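Local coordinates for PrgB (Enterococcus faecalis, PDB 6EVU), which promotes cell aggregation, biofilm formation and conjugation by binding and compacting DNA, this piece being its adhesin domain, at residues K7-E18 against Y225-A235. Sequence-based numbering, arbitrary orientation.
Sequences KEVAEYNKHKNE and YINGSYVKKQA
Lys232 reaches across from its short strand to the backbone of the type I turn Asn13-Lys16 and gives its ammonium to the carbonyls there. Lys232 NZ lies 2.9 Å from Asn13 O, the hydrogen bond running nearly straight out from that carbonyl (C=O...N angle 161°). A second, weak bond goes to Lys14 O, so the carbonyls of Asn13 and Lys14 share one ammonium. Lys16 O is also close, 2.7 Å from Lys232 NZ. Lys14 folds back over this aliphatic stem: CG starts out anti to the backbone N (chi1 -165°), then three bends in the chain bring Lys14 CE to within 3.6 Å of Lys232 CD, the two chains set slantwise to each other with their charged ends well apart. Nearer the start of the helix the fit is plainer, with Ala10 CB set down on Lys233 O at 3.1 Å and Lys7 CG lying against the methyl of Ala235. The contact sits on the surface of a domain of the antigen I/II adhesin family, joining helix 4-13 and the chain after it to strand 232-233 and the turn before it, and a salt bridge from Lys233 to Glu6 adds to that tie. Further along, Asn227 OD1 accepts from Glu18 N at 2.6 Å, the donor somewhat out of the carbonyl plane, and a water joins Asn227 ND2 to Glu18 O. The Glu18 carboxylate stands almost perpendicular to the Tyr225 ring (87°) and meets it at the edge, Glu18 OE1 lying in the ring plane 3.3 Å from Tyr225 CD2. At the far end of that ring, Tyr225 OH donates to a lone pair of Ser229 O, pinning the hydroxyl to the type II turn Ile226-Ser229.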
loop_
_atom_site.group_PDB
_atom_site.type_symbol
_atom_site.label_atom_id
_atom_site.label_comp_id
_atom_site.label_asym_id
_atom_site.label_seq_id
_atom_site.Cartn_x
_atom_site.Cartn_y
_atom_site.Cartn_z
ATOM N N LYS A 7 14.212 12.414 -15.379
ATOM C CA LYS A 7 13.096 13.338 -15.569
ATOM C C LYS A 7 12.725 13.445 -17.048
ATOM O O LYS A 7 11.539 13.491 -17.397
ATOM C CB LYS A 7 13.451 14.717 -14.996
ATOM C CG LYS A 7 13.699 14.732 -13.491
ATOM C CD LYS A 7 14.377 16.014 -13.026
ATOM C CE LYS A 7 14.135 16.256 -11.535
ATOM N NZ LYS A 7 15.385 16.458 -10.757
ATOM N N GLU A 8 13.731 13.479 -17.932
ATOM C CA GLU A 8 13.460 13.532 -19.365
ATOM C C GLU A 8 12.839 12.230 -19.858
ATOM O O GLU A 8 11.958 12.252 -20.725
ATOM C CB GLU A 8 14.744 13.853 -20.138
ATOM C CG GLU A 8 14.518 14.624 -21.437
ATOM C CD GLU A 8 13.735 15.919 -21.231
ATOM O OE1 GLU A 8 13.261 16.478 -22.248
ATOM O OE2 GLU A 8 13.599 16.389 -20.072
ATOM N N VAL A 9 13.282 11.089 -19.312
ATOM C CA VAL A 9 12.679 9.796 -19.650
ATOM C C VAL A 9 11.234 9.731 -19.159
ATOM O O VAL A 9 10.332 9.298 -19.887
ATOM C CB VAL A 9 13.522 8.641 -19.074
ATOM C CG1 VAL A 9 12.756 7.320 -19.157
ATOM C CG2 VAL A 9 14.849 8.535 -19.801
ATOM N N ALA A 10 10.994 10.153 -17.912
ATOM C CA ALA A 10 9.631 10.210 -17.391
ATOM C C ALA A 10 8.734 11.075 -18.277
ATOM O O ALA A 10 7.617 10.673 -18.619
ATOM C CB ALA A 10 9.646 10.735 -15.952
ATOM N N GLU A 11 9.235 12.253 -18.687
ATOM C CA GLU A 11 8.429 13.268 -19.374
ATOM C C GLU A 11 7.968 12.798 -20.758
ATOM O O GLU A 11 6.805 13.005 -21.139
ATOM C CB GLU A 11 9.247 14.559 -19.484
ATOM C CG GLU A 11 8.493 15.876 -19.325
ATOM C CD GLU A 11 7.398 16.075 -20.355
ATOM O OE1 GLU A 11 6.491 16.906 -20.097
ATOM O OE2 GLU A 11 7.442 15.397 -21.414
ATOM N N TYR A 12 8.869 12.183 -21.535
ATOM C CA TYR A 12 8.490 11.668 -22.849
ATOM C C TYR A 12 7.461 10.542 -22.751
ATOM O O TYR A 12 6.593 10.420 -23.625
ATOM C CB TYR A 12 9.723 11.180 -23.612
ATOM C CG TYR A 12 9.384 10.817 -25.046
ATOM C CD1 TYR A 12 9.183 11.813 -26.001
ATOM C CD2 TYR A 12 9.224 9.487 -25.436
ATOM C CE1 TYR A 12 8.854 11.503 -27.303
ATOM C CE2 TYR A 12 8.890 9.159 -26.751
ATOM C CZ TYR A 12 8.711 10.175 -27.673
ATOM O OH TYR A 12 8.377 9.880 -28.972
ATOM N N ASN A 13 7.541 9.719 -21.692
ATOM C CA ASN A 13 6.709 8.536 -21.486
ATOM C C ASN A 13 5.350 8.834 -20.845
ATOM O O ASN A 13 4.534 7.915 -20.728
ATOM C CB ASN A 13 7.456 7.507 -20.611
ATOM C CG ASN A 13 8.520 6.700 -21.388
ATOM O OD1 ASN A 13 9.556 6.313 -20.827
ATOM N ND2 ASN A 13 8.253 6.428 -22.668
ATOM N N LYS A 14 5.074 10.080 -20.447
ATOM C CA LYS A 14 3.907 10.359 -19.605
ATOM C C LYS A 14 2.600 9.958 -20.286
ATOM O O LYS A 14 1.734 9.321 -19.672
ATOM C CB LYS A 14 3.884 11.839 -19.215
ATOM C CG LYS A 14 2.947 12.122 -18.068
ATOM C CD LYS A 14 2.836 10.900 -17.119
ATOM C CE LYS A 14 4.176 10.388 -16.584
ATOM N NZ LYS A 14 5.051 11.471 -16.045
ATOM N N HIS A 15 2.443 10.316 -21.560
ATOM C CA HIS A 15 1.232 10.045 -22.324
ATOM C C HIS A 15 1.486 9.047 -23.450
ATOM O O HIS A 15 0.962 9.194 -24.558
ATOM C CB HIS A 15 0.659 11.340 -22.890
ATOM C CG HIS A 15 0.153 12.275 -21.838
ATOM N ND1 HIS A 15 0.634 13.557 -21.686
ATOM C CD2 HIS A 15 -0.786 12.108 -20.878
ATOM C CE1 HIS A 15 0.010 14.142 -20.682
ATOM N NE2 HIS A 15 -0.859 13.287 -20.178
ATOM N N LYS A 16 2.313 8.035 -23.187
ATOM C CA LYS A 16 2.560 6.969 -24.144
ATOM C C LYS A 16 2.430 5.624 -23.444
ATOM O O LYS A 16 2.454 5.535 -22.211
ATOM C CB LYS A 16 3.949 7.102 -24.813
ATOM C CG LYS A 16 4.207 8.486 -25.392
ATOM C CD LYS A 16 5.059 8.468 -26.642
ATOM C CE LYS A 16 5.426 9.899 -27.055
ATOM N NZ LYS A 16 4.415 10.945 -26.658
ATOM N N ASN A 17 2.270 4.575 -24.251
ATOM C CA ASN A 17 2.379 3.214 -23.754
ATOM C C ASN A 17 3.825 2.755 -23.912
ATOM O O ASN A 17 4.722 3.559 -24.167
ATOM C CB ASN A 17 1.361 2.334 -24.447
ATOM C CG ASN A 17 -0.045 2.764 -24.128
ATOM O OD1 ASN A 17 -0.398 2.940 -22.948
ATOM N ND2 ASN A 17 -0.855 2.981 -25.175
ATOM N N GLU A 18 4.095 1.474 -23.703
ATOM C CA GLU A 18 5.487 1.060 -23.738
ATOM C C GLU A 18 6.052 1.328 -25.129
ATOM O O GLU A 18 5.377 1.118 -26.144
ATOM C CB GLU A 18 5.652 -0.412 -23.338
ATOM C CG GLU A 18 7.117 -0.798 -23.062
ATOM C CD GLU A 18 7.495 -0.701 -21.571
ATOM O OE1 GLU A 18 6.969 -1.474 -20.728
ATOM O OE2 GLU A 18 8.299 0.207 -21.245
ATOM N N TYR A 225 7.247 -1.468 -14.729
ATOM C CA TYR A 225 6.068 -0.896 -15.375
ATOM C C TYR A 225 5.238 -1.991 -16.048
ATOM O O TYR A 225 5.784 -2.939 -16.621
ATOM C CB TYR A 225 6.496 0.141 -16.438
ATOM C CG TYR A 225 5.364 0.728 -17.278
ATOM C CD1 TYR A 225 4.394 1.548 -16.710
ATOM C CD2 TYR A 225 5.262 0.453 -18.647
ATOM C CE1 TYR A 225 3.365 2.089 -17.468
ATOM C CE2 TYR A 225 4.217 0.996 -19.430
ATOM C CZ TYR A 225 3.273 1.816 -18.821
ATOM O OH TYR A 225 2.241 2.349 -19.539
ATOM N N ILE A 226 3.910 -1.860 -15.968
ATOM C CA ILE A 226 3.001 -2.700 -16.746
ATOM C C ILE A 226 2.522 -1.903 -17.941
ATOM O O ILE A 226 2.075 -0.761 -17.786
ATOM C CB ILE A 226 1.798 -3.175 -15.918
ATOM C CG1 ILE A 226 2.242 -3.963 -14.678
ATOM C CG2 ILE A 226 0.823 -3.923 -16.810
ATOM C CD1 ILE A 226 1.098 -4.211 -13.668
ATOM N N ASN A 227 2.594 -2.503 -19.139
ATOM C CA ASN A 227 2.231 -1.751 -20.333
ATOM C C ASN A 227 0.770 -1.328 -20.288
ATOM O O ASN A 227 -0.118 -2.131 -19.978
ATOM C CB ASN A 227 2.509 -2.562 -21.583
ATOM C CG ASN A 227 2.430 -1.705 -22.843
ATOM O OD1 ASN A 227 2.706 -0.506 -22.797
ATOM N ND2 ASN A 227 2.084 -2.298 -23.941
ATOM N N GLY A 228 0.529 -0.047 -20.598
ATOM C CA GLY A 228 -0.786 0.546 -20.556
ATOM C C GLY A 228 -1.188 1.063 -19.198
ATOM O O GLY A 228 -2.247 1.694 -19.084
ATOM N N SER A 229 -0.373 0.840 -18.170
ATOM C CA SER A 229 -0.679 1.370 -16.843
ATOM C C SER A 229 -0.392 2.865 -16.820
ATOM O O SER A 229 0.468 3.376 -17.559
ATOM C CB SER A 229 0.139 0.667 -15.771
ATOM O OG SER A 229 0.048 1.386 -14.535
ATOM N N TYR A 230 -1.155 3.580 -16.006
ATOM C CA TYR A 230 -0.941 5.014 -15.881
ATOM C C TYR A 230 0.082 5.340 -14.821
ATOM O O TYR A 230 0.478 6.506 -14.713
ATOM C CB TYR A 230 -2.258 5.732 -15.561
ATOM C CG TYR A 230 -3.154 5.799 -16.765
ATOM C CD1 TYR A 230 -3.830 4.670 -17.196
ATOM C CD2 TYR A 230 -3.315 6.986 -17.487
ATOM C CE1 TYR A 230 -4.640 4.707 -18.346
ATOM C CE2 TYR A 230 -4.126 7.029 -18.615
ATOM C CZ TYR A 230 -4.796 5.889 -19.023
ATOM O OH TYR A 230 -5.607 5.896 -20.136
ATOM N N VAL A 231 0.514 4.321 -14.080
ATOM C CA VAL A 231 1.450 4.442 -12.964
ATOM C C VAL A 231 2.856 4.269 -13.510
ATOM O O VAL A 231 3.197 3.200 -14.039
ATOM C CB VAL A 231 1.165 3.368 -11.906
ATOM C CG1 VAL A 231 2.248 3.394 -10.799
ATOM C CG2 VAL A 231 -0.205 3.546 -11.299
ATOM N N LYS A 232 3.673 5.313 -13.393
ATOM C CA LYS A 232 5.020 5.319 -13.964
ATOM C C LYS A 232 5.858 6.308 -13.170
ATOM O O LYS A 232 5.326 7.155 -12.456
ATOM C CB LYS A 232 5.053 5.671 -15.483
ATOM C CG LYS A 232 4.127 6.805 -15.933
ATOM C CD LYS A 232 4.034 6.921 -17.483
ATOM C CE LYS A 232 3.319 5.723 -18.163
ATOM N NZ LYS A 232 2.736 5.991 -19.538
ATOM N N LYS A 233 7.179 6.164 -13.279
ATOM C CA LYS A 233 8.100 6.947 -12.456
ATOM C C LYS A 233 8.080 8.431 -12.813
ATOM O O LYS A 233 8.211 8.800 -13.980
ATOM C CB LYS A 233 9.522 6.412 -12.573
ATOM C CG LYS A 233 10.444 7.025 -11.520
ATOM C CD LYS A 233 11.821 6.405 -11.519
ATOM C CE LYS A 233 12.532 6.762 -10.215
ATOM N NZ LYS A 233 14.003 6.669 -10.393
ATOM N N GLN A 234 7.935 9.278 -11.798
ATOM C CA GLN A 234 7.851 10.719 -11.975
ATOM C C GLN A 234 9.171 11.387 -11.620
ATOM O O GLN A 234 10.095 10.764 -11.087
ATOM C CB GLN A 234 6.728 11.291 -11.114
ATOM C CG GLN A 234 5.437 10.629 -11.425
ATOM C CD GLN A 234 5.110 10.770 -12.882
ATOM O OE1 GLN A 234 4.786 9.799 -13.555
ATOM N NE2 GLN A 234 5.213 11.992 -13.396
ATOM N N ALA A 235 9.229 12.696 -11.882
ATOM C CA ALA A 235 10.465 13.431 -11.652
ATOM C C ALA A 235 10.854 13.419 -10.187
ATOM O O ALA A 235 12.040 13.539 -9.862
ATOM C CB ALA A 235 10.328 14.876 -12.138
HETATM O O HOH W 1 3.120 -0.740 -26.301
#